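Long-range contacts in protein-L-isoaspartate(D-aspartate) O-methyltransferase (Sulfolobus tokodaii, PDB 1VBF), which probably catalyses the transfer of a methyl group from S-adenosyl-L-methionine to L-isoaspartyl residues of damaged proteins, a step in their repair or degradation: residues 26-31 / 81-86; 39-44 / 55-60; 61-66 / 139-144; 171-176 / 189-194. All blocks are in the same frame, centred on the assembly; numbering follows the deposited sequence.

Contact 1. Residues 26-31 / 81-86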
loop_
_atom_site.group_PDB
_atom_site.type_symbol
_atom_site.label_atom_id
_atom_site.label_comp_id
_atom_site.label_asym_id
_atom_site.label_seq_id
_atom_site.Cartn_x
_atom_site.Cartn_y
_atom_site.Cartn_z
ATOM N N SER B 26 24.721 -32.268 -8.498
ATOM C CA SER B 26 24.473 -31.976 -9.900
ATOM C C SER B 26 23.731 -33.155 -10.544
ATOM O O SER B 26 23.134 -33.028 -11.627
ATOM C CB SER B 26 25.791 -31.713 -10.624
ATOM O OG SER B 26 26.659 -32.812 -10.457
ATOM N N LEU B 27 23.769 -34.300 -9.865
ATOM C CA LEU B 27 23.101 -35.502 -10.342
ATOM C C LEU B 27 21.580 -35.441 -10.173
ATOM O O LEU B 27 20.852 -36.289 -10.704
ATOM C CB LEU B 27 23.652 -36.741 -9.627
ATOM C CG LEU B 27 24.713 -37.621 -10.328
ATOM C CD1 LEU B 27 25.565 -36.827 -11.334
ATOM C CD2 LEU B 27 25.592 -38.253 -9.247
ATOM N N PHE B 28 21.079 -34.458 -9.436
ATOM C CA PHE B 28 19.650 -34.370 -9.282
ATOM C C PHE B 28 19.134 -33.122 -9.948
ATOM O O PHE B 28 17.927 -32.893 -9.981
ATOM C CB PHE B 28 19.268 -34.347 -7.824
ATOM C CG PHE B 28 19.766 -35.514 -7.050
ATOM C CD1 PHE B 28 21.111 -35.615 -6.719
ATOM C CD2 PHE B 28 18.880 -36.485 -6.587
ATOM C CE1 PHE B 28 21.572 -36.669 -5.933
ATOM C CE2 PHE B 28 19.331 -37.542 -5.801
ATOM C CZ PHE B 28 20.685 -37.630 -5.467
ATOM N N LEU B 29 20.049 -32.315 -10.479
ATOM C CA LEU B 29 19.681 -31.076 -11.160
ATOM C C LEU B 29 19.665 -31.227 -12.678
ATOM O O LEU B 29 20.501 -31.938 -13.239
ATOM C CB LEU B 29 20.655 -29.965 -10.766
ATOM C CG LEU B 29 20.580 -29.464 -9.321
ATOM C CD1 LEU B 29 21.789 -28.593 -9.026
ATOM C CD2 LEU B 29 19.279 -28.683 -9.082
ATOM N N PRO B 30 18.716 -30.556 -13.363
ATOM C CA PRO B 30 18.593 -30.615 -14.829
ATOM C C PRO B 30 19.855 -30.032 -15.469
ATOM O O PRO B 30 20.727 -29.514 -14.768
ATOM C CB PRO B 30 17.372 -29.733 -15.131
ATOM C CG PRO B 30 16.661 -29.628 -13.840
ATOM C CD PRO B 30 17.748 -29.604 -12.804
ATOM N N GLU B 31 19.933 -30.097 -16.792
ATOM C CA GLU B 31 21.075 -29.581 -17.541
ATOM C C GLU B 31 21.268 -28.074 -17.333
ATOM O O GLU B 31 22.356 -27.600 -16.981
ATOM C CB GLU B 31 20.853 -29.886 -19.026
ATOM C CG GLU B 31 21.903 -29.347 -20.001
ATOM C CD GLU B 31 23.308 -29.830 -19.676
ATOM O OE1 GLU B 31 23.428 -30.871 -18.970
ATOM O OE2 GLU B 31 24.281 -29.172 -20.132
ATOM N N ILE B 81 13.201 -32.839 -6.309
ATOM C CA ILE B 81 14.208 -33.498 -7.133
ATOM C C ILE B 81 14.972 -34.609 -6.430
ATOM O O ILE B 81 15.894 -35.164 -6.991
ATOM C CB ILE B 81 15.223 -32.491 -7.696
ATOM C CG1 ILE B 81 16.099 -31.940 -6.568
ATOM C CG2 ILE B 81 14.496 -31.369 -8.403
ATOM C CD1 ILE B 81 17.247 -31.069 -7.059
ATOM N N GLY B 82 14.612 -34.921 -5.196
ATOM C CA GLY B 82 15.267 -36.014 -4.492
ATOM C C GLY B 82 16.606 -35.808 -3.821
ATOM O O GLY B 82 17.051 -36.691 -3.085
ATOM N N TYR B 83 17.256 -34.664 -4.052
ATOM C CA TYR B 83 18.557 -34.387 -3.435
ATOM C C TYR B 83 18.592 -34.402 -1.891
ATOM O O TYR B 83 19.486 -35.015 -1.279
ATOM C CB TYR B 83 19.095 -33.053 -3.923
ATOM C CG TYR B 83 20.335 -32.641 -3.186
ATOM C CD1 TYR B 83 21.538 -33.310 -3.386
ATOM C CD2 TYR B 83 20.298 -31.638 -2.234
ATOM C CE1 TYR B 83 22.705 -32.988 -2.640
ATOM C CE2 TYR B 83 21.453 -31.302 -1.467
ATOM C CZ TYR B 83 22.653 -31.979 -1.678
ATOM O OH TYR B 83 23.785 -31.643 -0.950
ATOM N N TYR B 84 17.649 -33.724 -1.247
ATOM C CA TYR B 84 17.674 -33.740 0.207
ATOM C C TYR B 84 17.235 -35.121 0.696
ATOM O O TYR B 84 17.586 -35.546 1.809
ATOM C CB TYR B 84 16.774 -32.641 0.807
ATOM C CG TYR B 84 17.220 -31.237 0.469
ATOM C CD1 TYR B 84 16.503 -30.464 -0.426
ATOM C CD2 TYR B 84 18.399 -30.707 0.997
ATOM C CE1 TYR B 84 16.929 -29.220 -0.798
ATOM C CE2 TYR B 84 18.843 -29.440 0.628
ATOM C CZ TYR B 84 18.097 -28.707 -0.271
ATOM O OH TYR B 84 18.511 -27.455 -0.641
ATOM N N THR B 85 16.476 -35.819 -0.152
ATOM C CA THR B 85 16.004 -37.144 0.192
ATOM C C THR B 85 17.256 -38.012 0.268
ATOM O O THR B 85 17.486 -38.678 1.277
ATOM C CB THR B 85 15.025 -37.689 -0.864
ATOM O OG1 THR B 85 14.170 -36.633 -1.311
ATOM C CG2 THR B 85 14.155 -38.799 -0.261
ATOM N N ALA B 86 18.078 -37.985 -0.782
ATOM C CA ALA B 86 19.334 -38.741 -0.784
ATOM C C ALA B 86 20.193 -38.494 0.486
ATOM O O ALA B 86 20.604 -39.453 1.136
ATOM C CB ALA B 86 20.148 -38.409 -2.031
#

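Contact 2. Residues 39-44 / 55-60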
loop_
_atom_site.group_PDB
_atom_site.type_symbol
_atom_site.label_atom_id
_atom_site.label_comp_id
_atom_site.label_asym_id
_atom_site.label_seq_id
_atom_site.Cartn_x
_atom_site.Cartn_y
_atom_site.Cartn_z
ATOM N N ALA B 39 27.168 -23.371 -6.428
ATOM C CA ALA B 39 27.365 -21.932 -6.635
ATOM C C ALA B 39 26.004 -21.228 -6.580
ATOM O O ALA B 39 25.007 -21.784 -7.046
ATOM C CB ALA B 39 28.030 -21.688 -7.967
ATOM N N HIS B 40 25.957 -20.016 -6.025
ATOM C CA HIS B 40 24.694 -19.273 -5.905
ATOM C C HIS B 40 23.846 -20.000 -4.899
ATOM O O HIS B 40 22.621 -20.012 -4.950
ATOM C CB HIS B 40 23.989 -19.195 -7.256
ATOM C CG HIS B 40 24.789 -18.462 -8.278
ATOM N ND1 HIS B 40 24.986 -17.099 -8.219
ATOM C CD2 HIS B 40 25.552 -18.910 -9.303
ATOM C CE1 HIS B 40 25.840 -16.739 -9.161
ATOM N NE2 HIS B 40 26.202 -17.819 -9.831
ATOM N N THR B 41 24.556 -20.583 -3.955
ATOM C CA THR B 41 23.997 -21.372 -2.887
ATOM C C THR B 41 22.797 -20.806 -2.107
ATOM O O THR B 41 22.101 -21.542 -1.393
ATOM C CB THR B 41 25.161 -21.743 -1.975
ATOM O OG1 THR B 41 25.677 -23.003 -2.412
ATOM C CG2 THR B 41 24.762 -21.818 -0.538
ATOM N N HIS B 42 22.530 -19.514 -2.269
ATOM C CA HIS B 42 21.438 -18.884 -1.548
ATOM C C HIS B 42 20.169 -18.750 -2.367
ATOM O O HIS B 42 19.156 -18.287 -1.863
ATOM C CB HIS B 42 21.861 -17.506 -1.007
ATOM C CG HIS B 42 22.854 -17.566 0.119
ATOM N ND1 HIS B 42 24.203 -17.772 -0.084
ATOM C CD2 HIS B 42 22.693 -17.471 1.462
ATOM C CE1 HIS B 42 24.826 -17.802 1.081
ATOM N NE2 HIS B 42 23.934 -17.623 2.038
ATOM N N GLU B 43 20.202 -19.156 -3.625
ATOM C CA GLU B 43 19.000 -19.044 -4.429
ATOM C C GLU B 43 18.224 -20.348 -4.588
ATOM O O GLU B 43 18.792 -21.433 -4.540
ATOM C CB GLU B 43 19.337 -18.558 -5.812
ATOM C CG GLU B 43 20.128 -17.315 -5.865
ATOM C CD GLU B 43 20.459 -16.983 -7.294
ATOM O OE1 GLU B 43 19.515 -16.784 -8.096
ATOM O OE2 GLU B 43 21.667 -16.941 -7.615
ATOM N N ALA B 44 16.919 -20.217 -4.803
ATOM C CA ALA B 44 16.039 -21.358 -5.014
ATOM C C ALA B 44 16.049 -21.555 -6.510
ATOM O O ALA B 44 15.980 -20.584 -7.250
ATOM C CB ALA B 44 14.636 -21.050 -4.540
ATOM N N ALA B 55 16.907 -23.363 -1.389
ATOM C CA ALA B 55 18.286 -22.941 -1.510
ATOM C C ALA B 55 19.146 -23.912 -0.713
ATOM O O ALA B 55 18.774 -24.329 0.400
ATOM C CB ALA B 55 18.441 -21.559 -0.964
ATOM N N LEU B 56 20.300 -24.257 -1.279
ATOM C CA LEU B 56 21.204 -25.192 -0.641
ATOM C C LEU B 56 21.582 -24.758 0.758
ATOM O O LEU B 56 21.618 -25.585 1.685
ATOM C CB LEU B 56 22.482 -25.361 -1.455
ATOM C CG LEU B 56 23.067 -26.776 -1.633
ATOM C CD1 LEU B 56 24.573 -26.673 -1.860
ATOM C CD2 LEU B 56 22.809 -27.633 -0.423
ATOM N N ASN B 57 21.889 -23.473 0.912
ATOM C CA ASN B 57 22.267 -22.982 2.223
ATOM C C ASN B 57 21.117 -23.200 3.207
ATOM O O ASN B 57 21.322 -23.596 4.355
ATOM C CB ASN B 57 22.649 -21.509 2.151
ATOM C CG ASN B 57 23.944 -21.200 2.937
ATOM O OD1 ASN B 57 24.018 -21.388 4.165
ATOM N ND2 ASN B 57 24.972 -20.728 2.221
ATOM N N LEU B 58 19.895 -22.968 2.754
ATOM C CA LEU B 58 18.752 -23.158 3.624
ATOM C C LEU B 58 18.558 -24.641 3.938
ATOM O O LEU B 58 18.462 -25.022 5.122
ATOM C CB LEU B 58 17.503 -22.603 2.962
ATOM C CG LEU B 58 16.644 -21.697 3.832
ATOM C CD1 LEU B 58 15.303 -21.637 3.220
ATOM C CD2 LEU B 58 16.497 -22.234 5.228
ATOM N N GLY B 59 18.490 -25.464 2.878
ATOM C CA GLY B 59 18.316 -26.910 3.026
ATOM C C GLY B 59 19.287 -27.618 3.976
ATOM O O GLY B 59 18.893 -28.422 4.838
ATOM N N ILE B 60 20.569 -27.322 3.828
ATOM C CA ILE B 60 21.577 -27.941 4.680
ATOM C C ILE B 60 21.394 -27.497 6.127
ATOM O O ILE B 60 21.602 -28.284 7.070
ATOM C CB ILE B 60 22.998 -27.586 4.187
ATOM C CG1 ILE B 60 23.151 -28.033 2.732
ATOM C CG2 ILE B 60 24.039 -28.270 5.049
ATOM C CD1 ILE B 60 22.726 -29.494 2.518
HETATM O O HOH W 1 20.355 -23.476 -3.856
#

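Contact 3. Residues 61-66 / 139-144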
loop_
_atom_site.group_PDB
_atom_site.type_symbol
_atom_site.label_atom_id
_atom_site.label_comp_id
_atom_site.label_asym_id
_atom_site.label_seq_id
_atom_site.Cartn_x
_atom_site.Cartn_y
_atom_site.Cartn_z
ATOM N N PHE B 61 21.010 -26.233 6.294
ATOM C CA PHE B 61 20.771 -25.697 7.624
ATOM C C PHE B 61 19.591 -26.444 8.267
ATOM O O PHE B 61 19.650 -26.854 9.423
ATOM C CB PHE B 61 20.470 -24.184 7.558
ATOM C CG PHE B 61 20.061 -23.599 8.877
ATOM C CD1 PHE B 61 20.943 -23.605 9.961
ATOM C CD2 PHE B 61 18.762 -23.143 9.074
ATOM C CE1 PHE B 61 20.530 -23.172 11.229
ATOM C CE2 PHE B 61 18.336 -22.706 10.336
ATOM C CZ PHE B 61 19.220 -22.724 11.417
HETATM N N MSE B 62 18.520 -26.624 7.503
HETATM C CA MSE B 62 17.353 -27.327 8.004
HETATM C C MSE B 62 17.662 -28.768 8.390
HETATM O O MSE B 62 17.300 -29.218 9.486
HETATM C CB MSE B 62 16.249 -27.269 6.966
HETATM C CG MSE B 62 15.857 -25.841 6.644
HETATM SE SE MSE B 62 14.266 -25.665 5.558
HETATM C CE MSE B 62 15.115 -25.007 3.962
ATOM N N LEU B 63 18.340 -29.492 7.500
ATOM C CA LEU B 63 18.698 -30.873 7.804
ATOM C C LEU B 63 19.637 -30.919 9.001
ATOM O O LEU B 63 19.507 -31.789 9.859
ATOM C CB LEU B 63 19.363 -31.544 6.606
ATOM C CG LEU B 63 18.511 -31.678 5.334
ATOM C CD1 LEU B 63 19.238 -32.573 4.345
ATOM C CD2 LEU B 63 17.125 -32.244 5.666
ATOM N N ASP B 64 20.572 -29.974 9.078
ATOM C CA ASP B 64 21.506 -29.950 10.197
ATOM C C ASP B 64 20.738 -29.754 11.502
ATOM O O ASP B 64 21.060 -30.350 12.533
ATOM C CB ASP B 64 22.547 -28.846 9.991
ATOM C CG ASP B 64 23.811 -29.050 10.842
ATOM O OD1 ASP B 64 24.091 -30.207 11.260
ATOM O OD2 ASP B 64 24.541 -28.052 11.074
ATOM N N GLU B 65 19.693 -28.944 11.451
ATOM C CA GLU B 65 18.880 -28.674 12.629
ATOM C C GLU B 65 17.929 -29.819 12.967
ATOM O O GLU B 65 17.370 -29.849 14.068
ATOM C CB GLU B 65 18.067 -27.402 12.406
ATOM C CG GLU B 65 18.860 -26.109 12.513
ATOM C CD GLU B 65 19.225 -25.778 13.950
ATOM O OE1 GLU B 65 18.328 -25.774 14.815
ATOM O OE2 GLU B 65 20.412 -25.516 14.222
ATOM N N LEU B 66 17.748 -30.744 12.017
ATOM C CA LEU B 66 16.848 -31.892 12.171
ATOM C C LEU B 66 17.397 -32.957 13.109
ATOM O O LEU B 66 16.657 -33.850 13.559
ATOM C CB LEU B 66 16.574 -32.533 10.810
ATOM C CG LEU B 66 15.136 -32.785 10.313
ATOM C CD1 LEU B 66 15.218 -33.793 9.191
ATOM C CD2 LEU B 66 14.208 -33.309 11.401
ATOM N N VAL B 139 10.500 -33.322 7.862
ATOM C CA VAL B 139 10.949 -32.079 7.243
ATOM C C VAL B 139 9.915 -31.724 6.203
ATOM O O VAL B 139 9.492 -32.592 5.446
ATOM C CB VAL B 139 12.228 -32.244 6.446
ATOM C CG1 VAL B 139 12.997 -30.918 6.404
ATOM C CG2 VAL B 139 13.021 -33.362 6.997
ATOM N N VAL B 140 9.517 -30.459 6.128
ATOM C CA VAL B 140 8.532 -30.061 5.122
ATOM C C VAL B 140 9.221 -29.009 4.281
ATOM O O VAL B 140 9.856 -28.150 4.838
ATOM C CB VAL B 140 7.264 -29.501 5.809
ATOM C CG1 VAL B 140 6.104 -29.422 4.809
ATOM C CG2 VAL B 140 6.903 -30.392 6.991
ATOM N N TRP B 141 9.115 -29.079 2.960
ATOM C CA TRP B 141 9.791 -28.119 2.094
ATOM C C TRP B 141 8.855 -27.125 1.446
ATOM O O TRP B 141 9.051 -26.703 0.303
ATOM C CB TRP B 141 10.595 -28.832 0.996
ATOM C CG TRP B 141 11.696 -29.720 1.512
ATOM C CD1 TRP B 141 11.673 -31.076 1.584
ATOM C CD2 TRP B 141 12.946 -29.310 2.109
ATOM N NE1 TRP B 141 12.808 -31.544 2.193
ATOM C CE2 TRP B 141 13.608 -30.493 2.525
ATOM C CE3 TRP B 141 13.559 -28.069 2.336
ATOM C CZ2 TRP B 141 14.865 -30.473 3.157
ATOM C CZ3 TRP B 141 14.824 -28.054 2.976
ATOM C CH2 TRP B 141 15.452 -29.250 3.374
ATOM N N ALA B 142 7.811 -26.771 2.169
ATOM C CA ALA B 142 6.850 -25.787 1.685
ATOM C C ALA B 142 6.089 -25.246 2.897
ATOM O O ALA B 142 5.902 -25.940 3.901
ATOM C CB ALA B 142 5.913 -26.408 0.666
ATOM N N THR B 143 5.673 -23.995 2.814
ATOM C CA THR B 143 4.981 -23.375 3.932
ATOM C C THR B 143 3.527 -23.852 4.081
ATOM O O THR B 143 2.856 -24.197 3.096
ATOM C CB THR B 143 5.064 -21.806 3.815
ATOM O OG1 THR B 143 4.448 -21.218 4.951
ATOM C CG2 THR B 143 4.361 -21.289 2.562
ATOM N N ALA B 144 3.063 -23.891 5.329
ATOM C CA ALA B 144 1.693 -24.302 5.648
ATOM C C ALA B 144 0.925 -23.192 6.390
ATOM O O ALA B 144 1.524 -22.297 6.987
ATOM C CB ALA B 144 1.712 -25.558 6.486
#

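Contact 4. Residues 171-176 / 189-194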
loop_
_atom_site.group_PDB
_atom_site.type_symbol
_atom_site.label_atom_id
_atom_site.label_comp_id
_atom_site.label_asym_id
_atom_site.label_seq_id
_atom_site.Cartn_x
_atom_site.Cartn_y
_atom_site.Cartn_z
ATOM N N GLN B 171 7.537 -16.374 5.341
ATOM C CA GLN B 171 7.101 -17.145 6.496
ATOM C C GLN B 171 8.169 -17.299 7.550
ATOM O O GLN B 171 9.169 -16.603 7.530
ATOM C CB GLN B 171 6.642 -18.528 6.041
ATOM C CG GLN B 171 5.687 -18.521 4.856
ATOM C CD GLN B 171 6.399 -18.434 3.527
ATOM O OE1 GLN B 171 7.432 -19.052 3.329
ATOM N NE2 GLN B 171 5.836 -17.682 2.600
ATOM N N LYS B 172 7.957 -18.221 8.473
ATOM C CA LYS B 172 8.931 -18.471 9.522
ATOM C C LYS B 172 9.257 -19.957 9.561
ATOM O O LYS B 172 8.380 -20.794 9.382
ATOM C CB LYS B 172 8.384 -18.048 10.883
ATOM C CG LYS B 172 8.295 -16.546 11.116
ATOM C CD LYS B 172 7.089 -16.257 11.992
ATOM C CE LYS B 172 5.814 -16.834 11.313
ATOM N NZ LYS B 172 4.597 -16.868 12.182
ATOM N N LEU B 173 10.530 -20.269 9.798
ATOM C CA LEU B 173 11.010 -21.642 9.870
ATOM C C LEU B 173 10.856 -22.101 11.321
ATOM O O LEU B 173 11.353 -21.457 12.243
ATOM C CB LEU B 173 12.483 -21.674 9.417
ATOM C CG LEU B 173 13.144 -22.898 8.750
ATOM C CD1 LEU B 173 14.072 -23.563 9.729
ATOM C CD2 LEU B 173 12.092 -23.857 8.245
ATOM N N TYR B 174 10.157 -23.202 11.541
ATOM C CA TYR B 174 9.983 -23.659 12.908
ATOM C C TYR B 174 10.535 -25.040 13.211
ATOM O O TYR B 174 10.375 -25.973 12.424
ATOM C CB TYR B 174 8.513 -23.689 13.301
ATOM C CG TYR B 174 7.879 -22.365 13.554
ATOM C CD1 TYR B 174 7.308 -21.632 12.517
ATOM C CD2 TYR B 174 7.824 -21.851 14.846
ATOM C CE1 TYR B 174 6.696 -20.417 12.763
ATOM C CE2 TYR B 174 7.212 -20.629 15.108
ATOM C CZ TYR B 174 6.653 -19.922 14.063
ATOM O OH TYR B 174 6.058 -18.715 14.324
ATOM N N LYS B 175 11.171 -25.159 14.370
ATOM C CA LYS B 175 11.696 -26.435 14.824
ATOM C C LYS B 175 10.753 -26.870 15.959
ATOM O O LYS B 175 10.705 -26.265 17.036
ATOM C CB LYS B 175 13.135 -26.279 15.327
ATOM C CG LYS B 175 13.761 -27.581 15.792
ATOM C CD LYS B 175 15.181 -27.359 16.254
ATOM C CE LYS B 175 15.781 -28.634 16.792
ATOM N NZ LYS B 175 17.247 -28.490 16.904
ATOM N N VAL B 176 10.000 -27.926 15.704
ATOM C CA VAL B 176 9.015 -28.413 16.650
ATOM C C VAL B 176 9.423 -29.689 17.351
ATOM O O VAL B 176 9.741 -30.673 16.695
ATOM C CB VAL B 176 7.697 -28.675 15.917
ATOM C CG1 VAL B 176 6.637 -29.130 16.877
ATOM C CG2 VAL B 176 7.276 -27.443 15.196
ATOM N N GLY B 189 13.933 -18.390 12.127
ATOM C CA GLY B 189 14.148 -17.314 11.183
ATOM C C GLY B 189 13.113 -17.125 10.103
ATOM O O GLY B 189 12.170 -17.894 9.981
ATOM N N GLU B 190 13.297 -16.079 9.312
ATOM C CA GLU B 190 12.380 -15.764 8.232
ATOM C C GLU B 190 12.818 -16.501 6.986
ATOM O O GLU B 190 14.006 -16.577 6.705
ATOM C CB GLU B 190 12.384 -14.262 7.948
ATOM C CG GLU B 190 11.557 -13.403 8.888
ATOM C CD GLU B 190 11.652 -11.910 8.530
ATOM O OE1 GLU B 190 11.503 -11.551 7.330
ATOM O OE2 GLU B 190 11.870 -11.093 9.453
ATOM N N VAL B 191 11.857 -17.026 6.239
ATOM C CA VAL B 191 12.148 -17.770 5.022
ATOM C C VAL B 191 11.070 -17.488 3.993
ATOM O O VAL B 191 10.058 -16.874 4.301
ATOM C CB VAL B 191 12.192 -19.289 5.316
ATOM C CG1 VAL B 191 13.376 -19.622 6.203
ATOM C CG2 VAL B 191 10.911 -19.714 6.014
HETATM N N MSE B 192 11.294 -17.920 2.761
HETATM C CA MSE B 192 10.306 -17.726 1.709
HETATM C C MSE B 192 10.066 -18.979 0.893
HETATM O O MSE B 192 10.723 -19.195 -0.121
HETATM C CB MSE B 192 10.728 -16.622 0.769
HETATM C CG MSE B 192 10.587 -15.263 1.364
HETATM SE SE MSE B 192 11.175 -13.915 0.114
HETATM C CE MSE B 192 10.202 -14.512 -1.496
ATOM N N PHE B 193 9.112 -19.797 1.320
ATOM C CA PHE B 193 8.796 -21.023 0.611
ATOM C C PHE B 193 7.501 -20.874 -0.150
ATOM O O PHE B 193 6.724 -19.971 0.131
ATOM C CB PHE B 193 8.647 -22.194 1.580
ATOM C CG PHE B 193 9.939 -22.697 2.132
ATOM C CD1 PHE B 193 10.633 -21.968 3.084
ATOM C CD2 PHE B 193 10.465 -23.917 1.710
ATOM C CE1 PHE B 193 11.828 -22.443 3.618
ATOM C CE2 PHE B 193 11.673 -24.402 2.241
ATOM C CZ PHE B 193 12.349 -23.661 3.193
ATOM N N GLY B 194 7.289 -21.769 -1.114
ATOM C CA GLY B 194 6.069 -21.792 -1.896
ATOM C C GLY B 194 5.035 -22.461 -1.010
ATOM O O GLY B 194 5.379 -23.115 -0.017
#

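Contact 1. Residues 26-31 / 81-86
Phe28 pushes its ring into the angle where the loop 81-82 turns into helix 83-91, and nearly all the close packing is gathered round that one side chain. Over one face lies Tyr83 CA, 3.9 Å from the centroid of the Phe28 ring and only 16° off its normal, a CH-pi contact made by the helix backbone itself. The Tyr83 ring adds an edge-to-face approach: its edge is directed at the Phe28 face, the two planes stand at 76° and the centroids are 5.9 Å apart. Tyr83 has CG anti to the backbone N (chi1 172°), which carries its ring past the Phe28 CG and CD1 side. At the rim, near the ring plane, Ile81 O comes to 3.3 Å from Phe28 CD2, while Phe28 CZ reaches on to Ala86 CB at 3.6 Å. Gly82, the N-cap residue, closes the glycine-rich loop that follows strand 73-77, the first conserved motif of the Rossmann-like methyltransferases, which in relatives wraps the S-adenosylmethionine; Phe28 thus packs against a loop that probably contributes to the cofactor site. Phe28 O is hydrogen-bonded to Tyr107 OH of helix 102-109. Beyond this the contact thins out. Leu29 contributes one methyl, CD2, 3.7 Å from Ile81 CD1, with Leu45 beside it. Leu27 is exposed to solvent, and farther along Pro30 and Glu31 run on, away from helix 83-91, and pack on Asn32 and Tyr107 of a neighbouring subunit.

Contact 2. Residues 39-44 / 55-60
Leu56 N gives its hydrogen to a water 2.7 Å away, and the same water donates to Glu43 O, also at 2.7 Å, so a single molecule bridges the loop and the start of helix 56-65. The two-stranded hairpin 45-48/51-53 lies between the two segments in the chain, so the loop before it folds back on the helix that follows it. This is the N-terminal end of that helix: Ala55 holds the N-cap position but has no side-chain oxygen to offer, and the N-H groups of the first turn look to the facing loop instead. The next of them, Asn57 N, bonds directly to Thr41 O at 3.0 Å, almost straight at 171° through the hydrogen. Both accepting carbonyls belong to a type I turn from His40 to Glu43, closed by Glu43 N to His40 O; Thr41 O and Glu43 O are the two that point to the helix. Ala55 packs against the turn, its CB 3.5 Å from His42 O and its CA making a CA-H...O contact with Glu43 O. Thr41 crosses Asn57 at about a right angle with its methyl CG2 against the amide, while OG1 faces Leu56 CD1; Ile7 of helix 4-10 covers Thr41 and Leu56. On the exposed flank His42 and Asn57 run side by side in the same direction, imidazole and amide planes 30° apart. With chi1 at -70°, CG beside the backbone N, the His42 ring swings back over the helix end. Asn57 CB then lies over its face, 4.2 Å from the ring centroid.

Contact 3. Residues 61-66 / 139-144
The Trp141 indole takes its edge contacts from helix 56-65: Leu63 CD2 and the methyl CE of selenomethionine Met62 both meet the six-membered ring near its plane, at neighbouring parts of the rim. Its faces are covered by others. Val139 CG1 sits 3.7 Å above one face, toward the rim, and the Tyr84 ring of helix 83-91 stacks on the opposite face. The fold behind this is the Rossmann-like methyltransferase core, in which strand 135-140 lies in the middle of the sheet, between strands 73-77 and 159-165, and helix 56-65 covers one of its faces. Met62 first sends CG beside the backbone N (chi1 -60°), then bends at its third torsion and lays selenium and methyl along the CZ3-CE3 side of the indole. Its SE is 4.6 Å from the centroid of the six-membered ring of Trp141 at 54° off the normal, a Met-aromatic contact that is oblique to the ring. Leu66 packs its side chain against Val139, and its carbonyl O is taken by Arg137 NH1. Trp141 NE1 makes a weak hydrogen bond with Glu76 OE2. Leu63, which crosses the indole at about a right angle, brings CD2 to 3.8 Å from Trp141 CZ2 and 4.1 Å from CH2.

Contact 4. Residues 171-176 / 189-194
Gln171 and Val191 use both backbone polar groups on each other: Gln171 N donates to Val191 O at 2.8 Å, and Val191 N returns a bond to Gln171 O at 3.0 Å. Gln171 O also has the CA-H of Glu190 close by. One step along, Leu173 N reaches Gly189 O at 2.9 Å, nearly straight at 168°, while Asn187 OD1 takes the glycine N-H. These bonds belong to the antiparallel hairpin 171-177/184-191 at the end of the seven-stranded sheet, whose last two strands are swapped in order relative to most Rossmann-like methyltransferases. Past Val191 the strand ends, and a side chain replaces the neighbouring backbone: Gln171, bent at its second torsion (chi2 84°), brings OE1 round to accept Phe193 N at 2.7 Å, in the carbonyl plane on a lone pair. Its NE2 donates to Gly168 O, so both ends of the amide are fixed. On one face of the sheet Lys172 NZ donates a hydrogen bond to Tyr174 OH at 3.2 Å; on the other, Leu173 CB packs on Val191 CG1 against helix 56-65.

Contacts 1 and 3 are buried and apolar, built round one aromatic ring each, whereas contacts 2 and 4 are partly buried and rely on backbone hydrogen bonds. Helix 56-65 ties three of them together: its start is held in contact 2, its later turns pack on the sheet in contact 3, and Leu58 touches Phe193 and Val191 of contact 4. Tyr84 of segment 81-86 touches Leu56 and Gly59 of contact 2 and also reaches contact 3. Contacts 3 and 4 are the nearest pair, centres about 8 Å apart, joined by the Glu65-Lys175 salt bridge. Contacts 1, 2 and 4 also reach a second subunit; contact 3 touches none.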